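Local structure of GCN5-related N-acetyltransferase (Kribbella flavida, 4MY0) at residues 102-107 against 130-135; 106-111 against 283-288. The protein probably catalyses the transfer of an acetyl group from acetyl-CoA to an amine substrate, perhaps an aminoglycoside, as a member of the GNAT family. All coordinates share one frame; numbering follows the deposited sequence.

Interaction 1: residues 102-107 against 130-135. With AC8 ([(2R,3R,4R,5R)-5-(6-amino-9H-purin-9-yl)-3,4-bis(phosphonooxy)tetrahydrofuran-2-yl]methyl (3R)-3-hydroxy-2,2-dimethyl-4-oxo-4-({3-oxo-3-[(2-sulfanylethyl)amino]propyl}amino)butyl dihydrogen diphosphate), chain L.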
loop_
_atom_site.group_PDB
_atom_site.type_symbol
_atom_site.label_atom_id
_atom_site.label_comp_id
_atom_site.label_asym_id
_atom_site.label_seq_id
_atom_site.Cartn_x
_atom_site.Cartn_y
_atom_site.Cartn_z
ATOM N N LEU C 102 8.736 -24.388 -33.150
ATOM C CA LEU C 102 8.703 -25.751 -33.681
ATOM C C LEU C 102 7.580 -26.519 -32.962
ATOM O O LEU C 102 6.800 -27.240 -33.586
ATOM C CB LEU C 102 10.079 -26.406 -33.487
ATOM C CG LEU C 102 10.514 -27.792 -33.996
ATOM C CD1 LEU C 102 10.153 -28.836 -33.012
ATOM C CD2 LEU C 102 9.957 -28.161 -35.391
ATOM N N LEU C 103 7.499 -26.332 -31.651
ATOM C CA LEU C 103 6.453 -26.924 -30.826
ATOM C C LEU C 103 5.081 -26.493 -31.325
ATOM O O LEU C 103 4.199 -27.320 -31.539
ATOM C CB LEU C 103 6.590 -26.415 -29.387
ATOM C CG LEU C 103 6.130 -27.236 -28.176
ATOM C CD1 LEU C 103 5.662 -26.326 -27.037
ATOM C CD2 LEU C 103 5.102 -28.305 -28.495
HETATM N N MSE C 104 4.891 -25.183 -31.456
HETATM C CA MSE C 104 3.571 -24.642 -31.786
HETATM C C MSE C 104 3.117 -25.020 -33.209
HETATM O O MSE C 104 1.925 -25.234 -33.456
HETATM C CB MSE C 104 3.569 -23.135 -31.595
HETATM C CG MSE C 104 3.574 -22.674 -30.129
HETATM SE SE MSE C 104 1.913 -23.310 -29.256
HETATM C CE MSE C 104 0.609 -22.621 -30.575
ATOM N N ARG C 105 4.058 -25.118 -34.146
ATOM C CA ARG C 105 3.700 -25.624 -35.470
ATOM C C ARG C 105 3.197 -27.062 -35.384
ATOM O O ARG C 105 2.240 -27.425 -36.069
ATOM C CB ARG C 105 4.864 -25.509 -36.448
ATOM C CG ARG C 105 5.118 -24.065 -36.851
ATOM C CD ARG C 105 6.313 -23.928 -37.767
ATOM N NE ARG C 105 6.721 -22.526 -37.860
ATOM C CZ ARG C 105 7.910 -22.069 -37.473
ATOM N NH1 ARG C 105 8.817 -22.908 -36.984
ATOM N NH2 ARG C 105 8.200 -20.777 -37.589
ATOM N N GLY C 106 3.829 -27.871 -34.530
ATOM C CA GLY C 106 3.361 -29.229 -34.296
ATOM C C GLY C 106 1.985 -29.205 -33.649
ATOM O O GLY C 106 1.126 -30.031 -33.964
ATOM N N VAL C 107 1.772 -28.247 -32.752
ATOM C CA VAL C 107 0.477 -28.083 -32.098
ATOM C C VAL C 107 -0.640 -27.724 -33.090
ATOM O O VAL C 107 -1.734 -28.309 -33.056
ATOM C CB VAL C 107 0.544 -27.046 -30.954
ATOM C CG1 VAL C 107 -0.849 -26.603 -30.550
ATOM C CG2 VAL C 107 1.283 -27.613 -29.755
ATOM N N ARG C 130 1.741 -14.128 -32.589
ATOM C CA ARG C 130 1.465 -13.330 -33.782
ATOM C C ARG C 130 2.269 -13.838 -34.989
ATOM O O ARG C 130 1.754 -13.876 -36.096
ATOM C CB ARG C 130 1.747 -11.844 -33.510
ATOM C CG ARG C 130 0.650 -11.192 -32.677
ATOM C CD ARG C 130 0.923 -9.721 -32.374
ATOM N NE ARG C 130 -0.310 -9.102 -31.885
ATOM C CZ ARG C 130 -0.352 -8.083 -31.034
ATOM N NH1 ARG C 130 0.778 -7.568 -30.576
ATOM N NH2 ARG C 130 -1.523 -7.586 -30.644
ATOM N N HIS C 131 3.526 -14.216 -34.767
ATOM C CA HIS C 131 4.337 -14.817 -35.829
ATOM C C HIS C 131 3.677 -16.084 -36.378
ATOM O O HIS C 131 3.785 -16.383 -37.562
ATOM C CB HIS C 131 5.745 -15.150 -35.313
ATOM C CG HIS C 131 6.665 -13.971 -35.247
ATOM N ND1 HIS C 131 6.683 -12.988 -36.213
ATOM C CD2 HIS C 131 7.600 -13.618 -34.334
ATOM C CE1 HIS C 131 7.581 -12.075 -35.892
ATOM N NE2 HIS C 131 8.153 -12.434 -34.758
ATOM N N LEU C 132 2.985 -16.821 -35.511
ATOM C CA LEU C 132 2.304 -18.055 -35.934
ATOM C C LEU C 132 0.898 -17.816 -36.470
ATOM O O LEU C 132 0.223 -18.764 -36.894
ATOM C CB LEU C 132 2.224 -19.042 -34.766
ATOM C CG LEU C 132 3.568 -19.654 -34.399
ATOM C CD1 LEU C 132 3.550 -20.024 -32.949
ATOM C CD2 LEU C 132 3.847 -20.870 -35.260
ATOM N N GLY C 133 0.432 -16.568 -36.428
ATOM C CA GLY C 133 -0.842 -16.250 -37.038
ATOM C C GLY C 133 -2.000 -15.942 -36.102
ATOM O O GLY C 133 -3.098 -15.666 -36.576
ATOM N N TYR C 134 -1.775 -15.969 -34.787
ATOM C CA TYR C 134 -2.840 -15.651 -33.846
ATOM C C TYR C 134 -3.024 -14.137 -33.731
ATOM O O TYR C 134 -2.069 -13.374 -33.914
ATOM C CB TYR C 134 -2.506 -16.192 -32.454
ATOM C CG TYR C 134 -2.639 -17.698 -32.290
ATOM C CD1 TYR C 134 -3.752 -18.250 -31.653
ATOM C CD2 TYR C 134 -1.638 -18.565 -32.734
ATOM C CE1 TYR C 134 -3.872 -19.631 -31.476
ATOM C CE2 TYR C 134 -1.746 -19.943 -32.556
ATOM C CZ TYR C 134 -2.869 -20.472 -31.928
ATOM O OH TYR C 134 -2.993 -21.847 -31.756
ATOM N N GLU C 135 -4.238 -13.699 -33.407
ATOM C CA GLU C 135 -4.452 -12.292 -33.064
ATOM C C GLU C 135 -5.503 -12.204 -31.969
ATOM O O GLU C 135 -6.309 -13.129 -31.816
ATOM C CB GLU C 135 -4.878 -11.469 -34.295
ATOM C CG GLU C 135 -4.791 -9.931 -34.094
ATOM C CD GLU C 135 -3.521 -9.509 -33.341
ATOM O OE1 GLU C 135 -3.604 -9.293 -32.103
ATOM O OE2 GLU C 135 -2.439 -9.419 -33.977
HETATM N N1A AC8 L . 9.664 -11.477 -25.249
HETATM O O1A AC8 L . 10.418 -19.946 -31.171
HETATM P P1A AC8 L . 11.142 -18.922 -30.310
HETATM C C1B AC8 L . 10.061 -14.115 -29.620
HETATM S S1P AC8 L . 1.862 -18.523 -23.295
HETATM C C2A AC8 L . 9.653 -11.016 -26.514
HETATM O O2A AC8 L . 12.629 -19.068 -30.152
HETATM P P2A AC8 L . 10.752 -19.705 -27.566
HETATM C C2B AC8 L . 11.372 -14.436 -30.303
HETATM O O2B AC8 L . 12.201 -13.268 -30.347
HETATM O O2C AC8 L . 14.227 -14.312 -31.395
HETATM C C2P AC8 L . 3.672 -18.702 -23.121
HETATM N N3A AC8 L . 9.776 -11.862 -27.547
HETATM O O3A AC8 L . 10.370 -18.904 -28.908
HETATM C C3B AC8 L . 10.893 -14.876 -31.690
HETATM O O3B AC8 L . 10.571 -13.712 -32.460
HETATM P P3B AC8 L . 11.509 -13.053 -33.611
HETATM O O3C AC8 L . 14.098 -13.957 -28.909
HETATM C C3P AC8 L . 3.782 -19.367 -21.768
HETATM C C4A AC8 L . 9.909 -13.197 -27.318
HETATM O O4A AC8 L . 11.282 -21.074 -27.936
HETATM C C4B AC8 L . 9.552 -15.538 -31.438
HETATM O O4B AC8 L . 9.122 -15.055 -30.160
HETATM O O4C AC8 L . 14.312 -11.960 -30.436
HETATM P P4C AC8 L . 13.826 -13.381 -30.273
HETATM N N4P AC8 L . 5.123 -19.643 -21.259
HETATM C C5A AC8 L . 9.914 -13.691 -26.022
HETATM O O5A AC8 L . 11.553 -18.786 -26.690
HETATM C C5B AC8 L . 9.635 -17.061 -31.404
HETATM O O5B AC8 L . 10.876 -17.421 -30.807
HETATM C C5P AC8 L . 6.040 -18.796 -20.804
HETATM O O5P AC8 L . 5.860 -17.584 -20.839
HETATM C C6A AC8 L . 9.785 -12.794 -24.967
HETATM N N6A AC8 L . 9.791 -13.228 -23.681
HETATM O O6A AC8 L . 9.301 -19.861 -26.898
HETATM C C6P AC8 L . 7.289 -19.427 -20.235
HETATM N N7A AC8 L . 10.068 -15.035 -26.089
HETATM O O7A AC8 L . 12.895 -12.894 -33.032
HETATM C C7P AC8 L . 8.591 -18.637 -20.435
HETATM C C8A AC8 L . 10.145 -15.366 -27.403
HETATM O O8A AC8 L . 11.429 -14.032 -34.765
HETATM N N8P AC8 L . 8.881 -18.627 -21.872
HETATM N N9A AC8 L . 10.062 -14.239 -28.140
HETATM O O9A AC8 L . 10.829 -11.725 -33.868
HETATM C C9P AC8 L . 8.985 -19.668 -22.696
HETATM O O9P AC8 L . 8.855 -20.807 -22.278
HETATM C CAP AC8 L . 9.289 -19.426 -24.165
HETATM O OAP AC8 L . 10.254 -18.380 -24.297
HETATM C CBP AC8 L . 8.065 -19.037 -25.005
HETATM C CCP AC8 L . 8.547 -18.737 -26.433
HETATM C CDP AC8 L . 7.064 -20.187 -25.048
HETATM C CEP AC8 L . 7.382 -17.795 -24.454
#
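Leu132 pushes its two methyl branches against Met104 and Arg105 on helix 99-113, the helix that follows the pyrophosphate-binding loop of this GNAT fold. The inner side is the dense one. CD1 of Leu132 lies 3.4 Å from CB of Met104, tighter than usual for two carbons, and it also reaches CG of the same residue. Met104, a selenomethionine, is bent at chi2 and chi3, which turns its CE aside to the Tyr134 ring, 3.9 Å from OH and 4.1 Å from CE2. The tyrosine and Met104 side chains run at about a right angle to each other, both buried, with Ile85 of strand 78-90 packed on the pair. The phenol oxygen has a polar partner, Ser119 OG, to which it is hydrogen-bonded.

The outer side is looser. CD2 of Leu132 meets Arg105 by one carbon, CG, at 3.8 Å, while the rest of this exposed arginine runs on, extended from CG to NE. No hydrogen bond joins the two segments, so the contact rests on apolar packing. Behind Leu132 the chain leaves helix 126-131 through a Schellman motif: Gly133, with positive phi (109°), sends its N back to Arg130 O at 3.0 Å. On the solvent side of the same short helix, exposed His131 approaches a phosphate of AC8, the coenzyme A-type ligand, in the modelled conformer, one of two. Across the turn, Arg130 grips the carboxylate of Glu135 side-on, and Arg346 forms a second salt bridge with that glutamate. In this grip Arg130 NH2 donates at 3.1 Å to Glu135 OE1, which lies in the guanidinium plane.

Interaction 2: residues 106-111 against 283-288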
loop_
_atom_site.group_PDB
_atom_site.type_symbol
_atom_site.label_atom_id
_atom_site.label_comp_id
_atom_site.label_asym_id
_atom_site.label_seq_id
_atom_site.Cartn_x
_atom_site.Cartn_y
_atom_site.Cartn_z
ATOM N N GLY C 106 3.829 -27.871 -34.530
ATOM C CA GLY C 106 3.361 -29.229 -34.296
ATOM C C GLY C 106 1.985 -29.205 -33.649
ATOM O O GLY C 106 1.126 -30.031 -33.964
ATOM N N VAL C 107 1.772 -28.247 -32.752
ATOM C CA VAL C 107 0.477 -28.083 -32.098
ATOM C C VAL C 107 -0.640 -27.724 -33.090
ATOM O O VAL C 107 -1.734 -28.309 -33.056
ATOM C CB VAL C 107 0.544 -27.046 -30.954
ATOM C CG1 VAL C 107 -0.849 -26.603 -30.550
ATOM C CG2 VAL C 107 1.283 -27.613 -29.755
ATOM N N LEU C 108 -0.365 -26.778 -33.981
ATOM C CA LEU C 108 -1.348 -26.401 -34.994
ATOM C C LEU C 108 -1.650 -27.569 -35.912
ATOM O O LEU C 108 -2.799 -27.797 -36.294
ATOM C CB LEU C 108 -0.846 -25.229 -35.824
ATOM C CG LEU C 108 -0.755 -23.877 -35.117
ATOM C CD1 LEU C 108 -0.388 -22.797 -36.121
ATOM C CD2 LEU C 108 -2.047 -23.525 -34.408
ATOM N N GLU C 109 -0.621 -28.316 -36.277
ATOM C CA GLU C 109 -0.832 -29.465 -37.147
ATOM C C GLU C 109 -1.698 -30.534 -36.464
ATOM O O GLU C 109 -2.637 -31.064 -37.071
ATOM C CB GLU C 109 0.507 -30.045 -37.611
ATOM C CG GLU C 109 0.358 -30.945 -38.827
ATOM C CD GLU C 109 -0.467 -30.287 -39.932
ATOM O OE1 GLU C 109 -0.224 -29.096 -40.243
ATOM O OE2 GLU C 109 -1.370 -30.957 -40.485
ATOM N N ARG C 110 -1.408 -30.831 -35.199
ATOM C CA ARG C 110 -2.214 -31.816 -34.462
ATOM C C ARG C 110 -3.666 -31.331 -34.362
ATOM O O ARG C 110 -4.608 -32.093 -34.592
ATOM C CB ARG C 110 -1.624 -32.069 -33.065
ATOM C CG ARG C 110 -2.430 -33.049 -32.194
ATOM C CD ARG C 110 -2.587 -34.429 -32.863
ATOM N NE ARG C 110 -1.304 -34.983 -33.294
ATOM C CZ ARG C 110 -0.446 -35.606 -32.489
ATOM N NH1 ARG C 110 -0.728 -35.767 -31.199
ATOM N NH2 ARG C 110 0.701 -36.068 -32.969
ATOM N N SER C 111 -3.845 -30.052 -34.041
ATOM C CA SER C 111 -5.198 -29.482 -33.981
ATOM C C SER C 111 -5.976 -29.623 -35.303
ATOM O O SER C 111 -7.152 -29.985 -35.290
ATOM C CB SER C 111 -5.154 -28.029 -33.536
ATOM O OG SER C 111 -4.556 -27.903 -32.246
ATOM N N ARG C 283 -7.009 -18.087 -33.743
ATOM C CA ARG C 283 -6.491 -18.352 -35.087
ATOM C C ARG C 283 -7.437 -19.278 -35.857
ATOM O O ARG C 283 -7.965 -20.228 -35.279
ATOM C CB ARG C 283 -5.103 -18.996 -35.022
ATOM C CG ARG C 283 -4.386 -19.011 -36.374
ATOM C CD ARG C 283 -3.337 -20.130 -36.482
ATOM N NE ARG C 283 -2.288 -19.777 -37.445
ATOM C CZ ARG C 283 -2.442 -19.796 -38.770
ATOM N NH1 ARG C 283 -3.605 -20.150 -39.310
ATOM N NH2 ARG C 283 -1.433 -19.450 -39.563
ATOM N N LEU C 284 -7.659 -19.011 -37.143
ATOM C CA LEU C 284 -8.390 -19.970 -37.978
ATOM C C LEU C 284 -7.424 -21.030 -38.540
ATOM O O LEU C 284 -6.374 -20.693 -39.099
ATOM C CB LEU C 284 -9.132 -19.282 -39.129
ATOM C CG LEU C 284 -10.179 -18.186 -38.898
ATOM C CD1 LEU C 284 -11.319 -18.333 -39.887
ATOM C CD2 LEU C 284 -10.702 -18.098 -37.466
ATOM N N LEU C 285 -7.771 -22.303 -38.381
ATOM C CA LEU C 285 -6.965 -23.397 -38.934
ATOM C C LEU C 285 -7.548 -23.970 -40.230
ATOM O O LEU C 285 -6.810 -24.494 -41.073
ATOM C CB LEU C 285 -6.832 -24.531 -37.918
ATOM C CG LEU C 285 -6.372 -24.164 -36.514
ATOM C CD1 LEU C 285 -6.303 -25.411 -35.653
ATOM C CD2 LEU C 285 -5.026 -23.476 -36.587
ATOM N N ASP C 286 -8.875 -23.909 -40.359
ATOM C CA ASP C 286 -9.573 -24.394 -41.555
ATOM C C ASP C 286 -10.718 -23.408 -41.815
ATOM O O ASP C 286 -11.839 -23.612 -41.346
ATOM C CB ASP C 286 -10.102 -25.824 -41.314
ATOM C CG ASP C 286 -10.943 -26.374 -42.485
ATOM O OD1 ASP C 286 -11.236 -27.592 -42.464
ATOM O OD2 ASP C 286 -11.325 -25.618 -43.414
ATOM N N ALA C 287 -10.434 -22.345 -42.564
ATOM C CA ALA C 287 -11.384 -21.243 -42.708
ATOM C C ALA C 287 -12.757 -21.614 -43.288
ATOM O O ALA C 287 -13.772 -21.137 -42.776
ATOM C CB ALA C 287 -10.755 -20.062 -43.474
ATOM N N PRO C 288 -12.805 -22.450 -44.353
ATOM C CA PRO C 288 -14.148 -22.812 -44.830
ATOM C C PRO C 288 -14.973 -23.486 -43.745
ATOM O O PRO C 288 -16.169 -23.200 -43.628
ATOM C CB PRO C 288 -13.868 -23.800 -45.976
ATOM C CG PRO C 288 -12.537 -23.371 -46.508
ATOM C CD PRO C 288 -11.752 -22.911 -45.283
#
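A first torsion of -70° sets CG of Leu108 opposite its own carbonyl carbon, and the side chain forks over two residues of the 283-288 segment. Arg283 comes to meet it with CG anti to the backbone N (chi1 -167°) and a chain extended as far as NE. The two side chains cross at about a right angle, CD1 of Leu108 lying 3.8 Å from Arg283 NE and also near CD. The other branch, CD2, meets CD2 of Leu285 at 3.7 Å. Leu285 uses both methyls, since its CD1 packs on CB of Ser111 at 3.6 Å, one turn further along the helix.

The serine hydroxyl turns back to its own helix and donates to Val107 O at 3.0 Å, from above the carbonyl plane; Ser111 N reaches that oxygen from the opposite face. The guanidinium is held by several acceptors: NH1 donates at 2.8 Å to Leu284 O, which lies almost in the guanidinium plane, NE bonds Leu132 O, and NH2 forms a salt bridge with Asp310. A methionine in place of Arg283 would probably leave the Asp310 carboxylate without this cationic mate and the carbonyls of Leu132 and Leu284 without these donors.

All four touching residues are buried. The contact sets helix 99-113 against the end of strand 274-284 and the turn into helix 287-293, while Val107 and Ser111 also pack on strands 61-75 and 78-90, and Ser345 of helix 345-352 touches Arg283.

From the N terminus, both interactions start on helix 99-113 and share Gly106 and Val107. Interaction 1 closes the shorter loop, past strand 118-121 to the end of helix 126-131. Interaction 2 closes a much longer one, with 171 residues between its segments, running through the second GNAT domain to the end of strand 274-284. Interaction 1 begins before interaction 2 on the helix and ends inside its long loop, so the two cross rather than nest. Their centres lie 9 Å apart, and Tyr134 packs against both Leu108 and Arg283. Together they tie the coenzyme-binding helix to the following helix-to-strand turn and to the entry of the C-terminal region.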